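Local coordinates for endoribonuclease YbeY (Aquifex aeolicus, PDB 1OZ9), which is probably a zinc-dependent endoribonuclease that cuts single-stranded RNA, acting in 16S rRNA 3'-end maturation and late 70S ribosome quality control, at residues Val13-Arg18 with Asp23-Trp28; Ile89-Ala94 with His103-Glu108. One frame throughout, in Å; residues are numbered along the deposited sequence.

In the fold
Both contacts lie in one alpha/beta domain and reach the same mixed sheet. Contact 1 sets edge strand 10-15 against helix 22-35 and is only partly buried; contact 2 joins helix 91-101, which follows strand 81-90, to the start of helix 105-120 and is buried. Neither pair of segments is joined by a direct hydrogen bond. Branched aliphatic side chains and a bridging water suit the sheet margin of contact 1, whereas contact 2 combines alanine-leucine packing with a buried carboxylate paired to a histidine. The salt bridge from Lys-24 to Glu-106 and the packing of Trp-28 on Glu-106 tie the two together.

Contact 1: Val13-Arg18 with Asp23-Trp28; sequences VKLKKR and DKIEKW
The first half of a beta-alpha-beta unit, strand 10-15 followed by helix 22-35, is held together where Val-13 and Leu-15 pack on Ile-25. Two residues apart on the strand, both point toward the helix, and Ile-25 answers each with a different branch. Its CG2 meets both methyls of Val-13, lying 3.8 Å from Val-13 CG1. Its other branch, with CG1 anti to the carbonyl carbon (chi1 -73°), carries CD1 to 3.7 Å from Leu-15 CD2, and there the two chains run past each other in opposite directions. Beta-branched valine suits the extended strand, while the longer leucine reaches the tip of the isoleucine. Val-13 CG2 also rests 3.9 Å from Glu-26 CA, against the helix backbone where the CA atoms of the two segments come nearest. The extended chain of Glu-26 carries its carboxylate to the contact's margin. There a water accepts from Val-13 N at 3.0 Å and donates a weak bond to Glu-26 OE1, linking an edge-strand amide to the helix. Beyond the pair, Ile-25 also touches Ile-47 of strand 41-48 and Ile-113 of helix 105-120. With the N-to-C directions of strand 13-15 and helix 23-28 at 146°, strand and returning helix show the near-antiparallel packing typical of a beta-alpha-beta crossover, here leading into parallel strand 41-48.

Contact 2: Ile89-Ala94 with His103-Glu108; sequences ISQDTA and HSLEEE
Two successive helices meet near the predicted zinc site of this metalloproteinase-like fold, where the first turn of helix 91-101 packs on that of helix 105-120, which carries the predicted zinc ligands His-115 and His-119. Ala-94 makes the close approach possible: its small CB lies 3.8 Å from Leu-105 CD1 and also faces the CG of Glu-108. Leu-105 uses its second methyl as well, CD2 standing 4.3 Å from Gln-91 CG, so the leucine spans one turn of the neighbouring helix. Glu-108 touches with its aliphatic part, CG coming 3.4 Å from Ala-94 O. With CG anti to the backbone nitrogen (chi1 -178°) and a bend at chi2 (65°), its chain turns the carboxylate back to His-103. His-103 NE2 donates to Glu-108 OE1 at 2.7 Å, almost exactly in the ring plane and on the anti side of the carboxylate. Glu-107 CG lies over one face of that ring, near its rim. Both helix starts are N-capped by serine, a short side chain able to fold back onto its own helix: Ser-90 OG accepts from Thr-93 N at 3.3 Å, and Ser-104 OG from Glu-107 N at 2.9 Å. Shortening Glu-108 to an alanine removes both the carboxylate and CG, which would probably leave His-103 NE2 without this acceptor and open a gap beside Ala-94. About 8 Å separates the side chains of Glu-108 and His-115, which places the pair beside the predicted metal site. The N-H of His-103 probably helps keep the carboxylate ionised despite burial, and the carboxylate in turn probably favours a proton on NE2, while its methylenes serve the apolar packing between the helices.

Contact 1: Val13-Arg18 with Asp23-Trp28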
# COMPACT_ATOMS: atom_id res chain seq x y z
N VAL A 13 -11.29 -3.53 -0.28
CA VAL A 13 -10.96 -2.16 -0.60
C VAL A 13 -12.05 -1.25 -0.07
O VAL A 13 -13.24 -1.50 -0.32
CB VAL A 13 -10.88 -1.96 -2.10
CG1 VAL A 13 -10.65 -0.46 -2.44
CG2 VAL A 13 -9.73 -2.84 -2.68
N LYS A 14 -11.66 -0.20 0.64
CA LYS A 14 -12.64 0.77 1.14
C LYS A 14 -12.27 2.15 0.65
O LYS A 14 -11.12 2.57 0.83
CB LYS A 14 -12.66 0.75 2.66
CG LYS A 14 -13.36 -0.50 3.20
CD LYS A 14 -13.44 -0.53 4.72
CE LYS A 14 -14.84 -0.97 5.16
NZ LYS A 14 -14.85 -1.37 6.59
N LEU A 15 -13.22 2.86 0.04
CA LEU A 15 -12.90 4.18 -0.52
C LEU A 15 -13.70 5.28 0.13
O LEU A 15 -14.96 5.27 0.08
CB LEU A 15 -13.17 4.22 -2.03
CG LEU A 15 -12.58 3.08 -2.88
CD1 LEU A 15 -13.02 3.14 -4.34
CD2 LEU A 15 -11.07 3.12 -2.82
N LYS A 16 -12.99 6.20 0.77
CA LYS A 16 -13.60 7.45 1.21
C LYS A 16 -13.42 8.43 0.06
O LYS A 16 -14.27 9.26 -0.21
CB LYS A 16 -12.93 8.00 2.48
CG LYS A 16 -13.59 9.30 2.99
CD LYS A 16 -12.97 9.86 4.27
CE LYS A 16 -13.73 11.11 4.69
NZ LYS A 16 -13.51 11.49 6.11
N LYS A 17 -12.28 8.33 -0.63
CA LYS A 17 -12.00 9.17 -1.81
C LYS A 17 -12.05 8.25 -3.03
O LYS A 17 -11.53 7.13 -2.97
CB LYS A 17 -10.63 9.82 -1.67
CG LYS A 17 -10.62 10.90 -0.64
CD LYS A 17 -11.51 12.06 -1.08
CE LYS A 17 -11.13 13.33 -0.33
NZ LYS A 17 -12.01 14.51 -0.63
N ARG A 18 -12.71 8.69 -4.10
CA ARG A 18 -13.11 7.79 -5.17
C ARG A 18 -12.72 8.08 -6.61
O ARG A 18 -13.40 7.61 -7.53
CB ARG A 18 -14.63 7.69 -5.14
CG ARG A 18 -15.16 7.32 -3.77
CD ARG A 18 -16.62 7.06 -3.78
NE ARG A 18 -17.24 7.33 -2.49
CZ ARG A 18 -17.48 6.42 -1.59
NH1 ARG A 18 -17.15 5.16 -1.84
NH2 ARG A 18 -18.06 6.75 -0.45
N ASP A 23 -12.46 -1.39 -8.55
CA ASP A 23 -12.01 -2.64 -9.16
C ASP A 23 -10.56 -2.58 -9.62
O ASP A 23 -9.88 -3.61 -9.66
CB ASP A 23 -12.95 -3.10 -10.29
CG ASP A 23 -13.07 -2.08 -11.44
OD1 ASP A 23 -12.78 -0.87 -11.29
OD2 ASP A 23 -13.48 -2.43 -12.56
N LYS A 24 -10.08 -1.40 -9.97
CA LYS A 24 -8.67 -1.28 -10.38
C LYS A 24 -7.75 -1.45 -9.17
O LYS A 24 -6.71 -2.11 -9.24
CB LYS A 24 -8.38 0.06 -11.07
CG LYS A 24 -8.77 0.09 -12.53
CD LYS A 24 -8.29 1.40 -13.22
CE LYS A 24 -8.49 1.35 -14.72
NZ LYS A 24 -8.46 2.69 -15.43
N ILE A 25 -8.12 -0.81 -8.06
CA ILE A 25 -7.35 -0.91 -6.86
C ILE A 25 -7.35 -2.37 -6.42
O ILE A 25 -6.31 -2.92 -6.00
CB ILE A 25 -7.91 0.01 -5.75
CG1 ILE A 25 -7.58 1.49 -6.09
CG2 ILE A 25 -7.37 -0.36 -4.40
CD1 ILE A 25 -8.46 2.46 -5.33
N GLU A 26 -8.51 -3.01 -6.49
CA GLU A 26 -8.60 -4.40 -6.07
C GLU A 26 -7.68 -5.30 -6.91
O GLU A 26 -6.94 -6.14 -6.36
CB GLU A 26 -10.05 -4.91 -6.16
CG GLU A 26 -10.32 -6.07 -5.23
CD GLU A 26 -11.77 -6.57 -5.27
OE1 GLU A 26 -12.72 -5.74 -5.37
OE2 GLU A 26 -11.95 -7.80 -5.21
N LYS A 27 -7.75 -5.13 -8.23
CA LYS A 27 -6.92 -5.87 -9.18
C LYS A 27 -5.40 -5.66 -8.95
O LYS A 27 -4.66 -6.65 -8.89
CB LYS A 27 -7.33 -5.61 -10.65
CG LYS A 27 -6.24 -5.95 -11.72
CD LYS A 27 -6.70 -5.63 -13.16
CE LYS A 27 -5.53 -5.24 -14.11
NZ LYS A 27 -5.20 -6.25 -15.19
N TRP A 28 -4.94 -4.41 -8.80
CA TRP A 28 -3.52 -4.14 -8.52
C TRP A 28 -3.09 -4.87 -7.25
O TRP A 28 -2.04 -5.51 -7.22
CB TRP A 28 -3.25 -2.64 -8.32
CG TRP A 28 -3.39 -1.87 -9.59
CD1 TRP A 28 -3.12 -2.30 -10.84
CD2 TRP A 28 -3.84 -0.53 -9.71
NE1 TRP A 28 -3.34 -1.30 -11.76
CE2 TRP A 28 -3.81 -0.20 -11.08
CE3 TRP A 28 -4.26 0.43 -8.80
CZ2 TRP A 28 -4.20 1.04 -11.56
CZ3 TRP A 28 -4.63 1.68 -9.28
CH2 TRP A 28 -4.60 1.96 -10.65
O HOH W 1 -12.74 -5.36 -2.16

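Contact 2: Ile89-Ala94 with His103-Glu108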
# COMPACT_ATOMS: atom_id res chain seq x y z
N ILE A 89 -3.93 4.98 2.04
CA ILE A 89 -3.34 5.94 1.12
C ILE A 89 -4.17 7.21 1.08
O ILE A 89 -5.40 7.13 1.09
CB ILE A 89 -3.36 5.30 -0.28
CG1 ILE A 89 -2.33 4.17 -0.32
CG2 ILE A 89 -3.11 6.37 -1.38
CD1 ILE A 89 -2.42 3.25 -1.54
N SER A 90 -3.52 8.36 1.05
CA SER A 90 -4.27 9.59 0.93
C SER A 90 -4.32 9.98 -0.54
O SER A 90 -3.28 10.22 -1.18
CB SER A 90 -3.62 10.75 1.69
OG SER A 90 -4.29 11.97 1.32
N GLN A 91 -5.53 10.05 -1.07
CA GLN A 91 -5.69 10.55 -2.42
C GLN A 91 -5.16 11.97 -2.57
O GLN A 91 -4.62 12.31 -3.61
CB GLN A 91 -7.18 10.50 -2.83
CG GLN A 91 -7.39 10.97 -4.25
CD GLN A 91 -8.87 10.97 -4.62
OE1 GLN A 91 -9.53 12.02 -4.64
NE2 GLN A 91 -9.37 9.81 -4.91
N ASP A 92 -5.37 12.80 -1.56
CA ASP A 92 -4.93 14.19 -1.61
C ASP A 92 -3.43 14.28 -1.85
O ASP A 92 -2.95 15.06 -2.68
CB ASP A 92 -5.20 14.90 -0.30
CG ASP A 92 -6.67 15.11 -0.02
OD1 ASP A 92 -7.51 15.06 -0.98
OD2 ASP A 92 -7.07 15.34 1.14
N THR A 93 -2.67 13.52 -1.07
CA THR A 93 -1.23 13.57 -1.20
C THR A 93 -0.80 12.88 -2.47
O THR A 93 0.08 13.38 -3.14
CB THR A 93 -0.54 12.95 0.03
OG1 THR A 93 -0.70 13.85 1.12
CG2 THR A 93 0.99 12.88 -0.17
N ALA A 94 -1.44 11.76 -2.81
CA ALA A 94 -1.14 11.04 -4.04
C ALA A 94 -1.29 11.97 -5.26
O ALA A 94 -0.47 11.95 -6.18
CB ALA A 94 -2.08 9.82 -4.18
N HIS A 103 3.26 11.94 -13.48
CA HIS A 103 2.47 10.79 -13.93
C HIS A 103 1.01 10.85 -13.46
O HIS A 103 0.63 11.77 -12.75
CB HIS A 103 3.11 9.43 -13.60
CG HIS A 103 3.45 9.21 -12.16
ND1 HIS A 103 4.75 8.96 -11.75
CD2 HIS A 103 2.68 9.13 -11.05
CE1 HIS A 103 4.76 8.75 -10.44
NE2 HIS A 103 3.53 8.86 -9.99
N SER A 104 0.21 9.87 -13.85
CA SER A 104 -1.21 9.89 -13.48
C SER A 104 -1.47 9.57 -12.01
O SER A 104 -0.63 9.01 -11.32
CB SER A 104 -2.00 8.94 -14.38
OG SER A 104 -1.73 7.59 -14.04
N LEU A 105 -2.64 9.97 -11.54
CA LEU A 105 -3.06 9.61 -10.19
C LEU A 105 -3.13 8.08 -10.05
O LEU A 105 -2.71 7.50 -9.02
CB LEU A 105 -4.42 10.22 -9.86
CG LEU A 105 -5.05 9.75 -8.54
CD1 LEU A 105 -4.16 10.15 -7.40
CD2 LEU A 105 -6.43 10.40 -8.36
N GLU A 106 -3.63 7.43 -11.10
CA GLU A 106 -3.74 5.97 -11.06
C GLU A 106 -2.36 5.38 -10.92
O GLU A 106 -2.17 4.45 -10.14
CB GLU A 106 -4.40 5.39 -12.31
CG GLU A 106 -5.85 5.77 -12.43
CD GLU A 106 -6.62 4.96 -13.47
OE1 GLU A 106 -6.08 3.98 -14.03
OE2 GLU A 106 -7.78 5.34 -13.73
N GLU A 107 -1.40 5.92 -11.66
CA GLU A 107 -0.05 5.39 -11.55
C GLU A 107 0.49 5.59 -10.13
O GLU A 107 1.13 4.68 -9.58
CB GLU A 107 0.88 6.00 -12.59
CG GLU A 107 2.33 5.53 -12.46
CD GLU A 107 2.54 4.05 -12.83
OE1 GLU A 107 1.81 3.51 -13.69
OE2 GLU A 107 3.47 3.43 -12.26
N GLU A 108 0.22 6.74 -9.53
CA GLU A 108 0.72 7.02 -8.18
C GLU A 108 0.05 6.11 -7.15
O GLU A 108 0.69 5.57 -6.22
CB GLU A 108 0.57 8.51 -7.82
CG GLU A 108 1.11 8.90 -6.44
CD GLU A 108 2.63 8.74 -6.31
OE1 GLU A 108 3.32 8.52 -7.34
OE2 GLU A 108 3.14 8.85 -5.16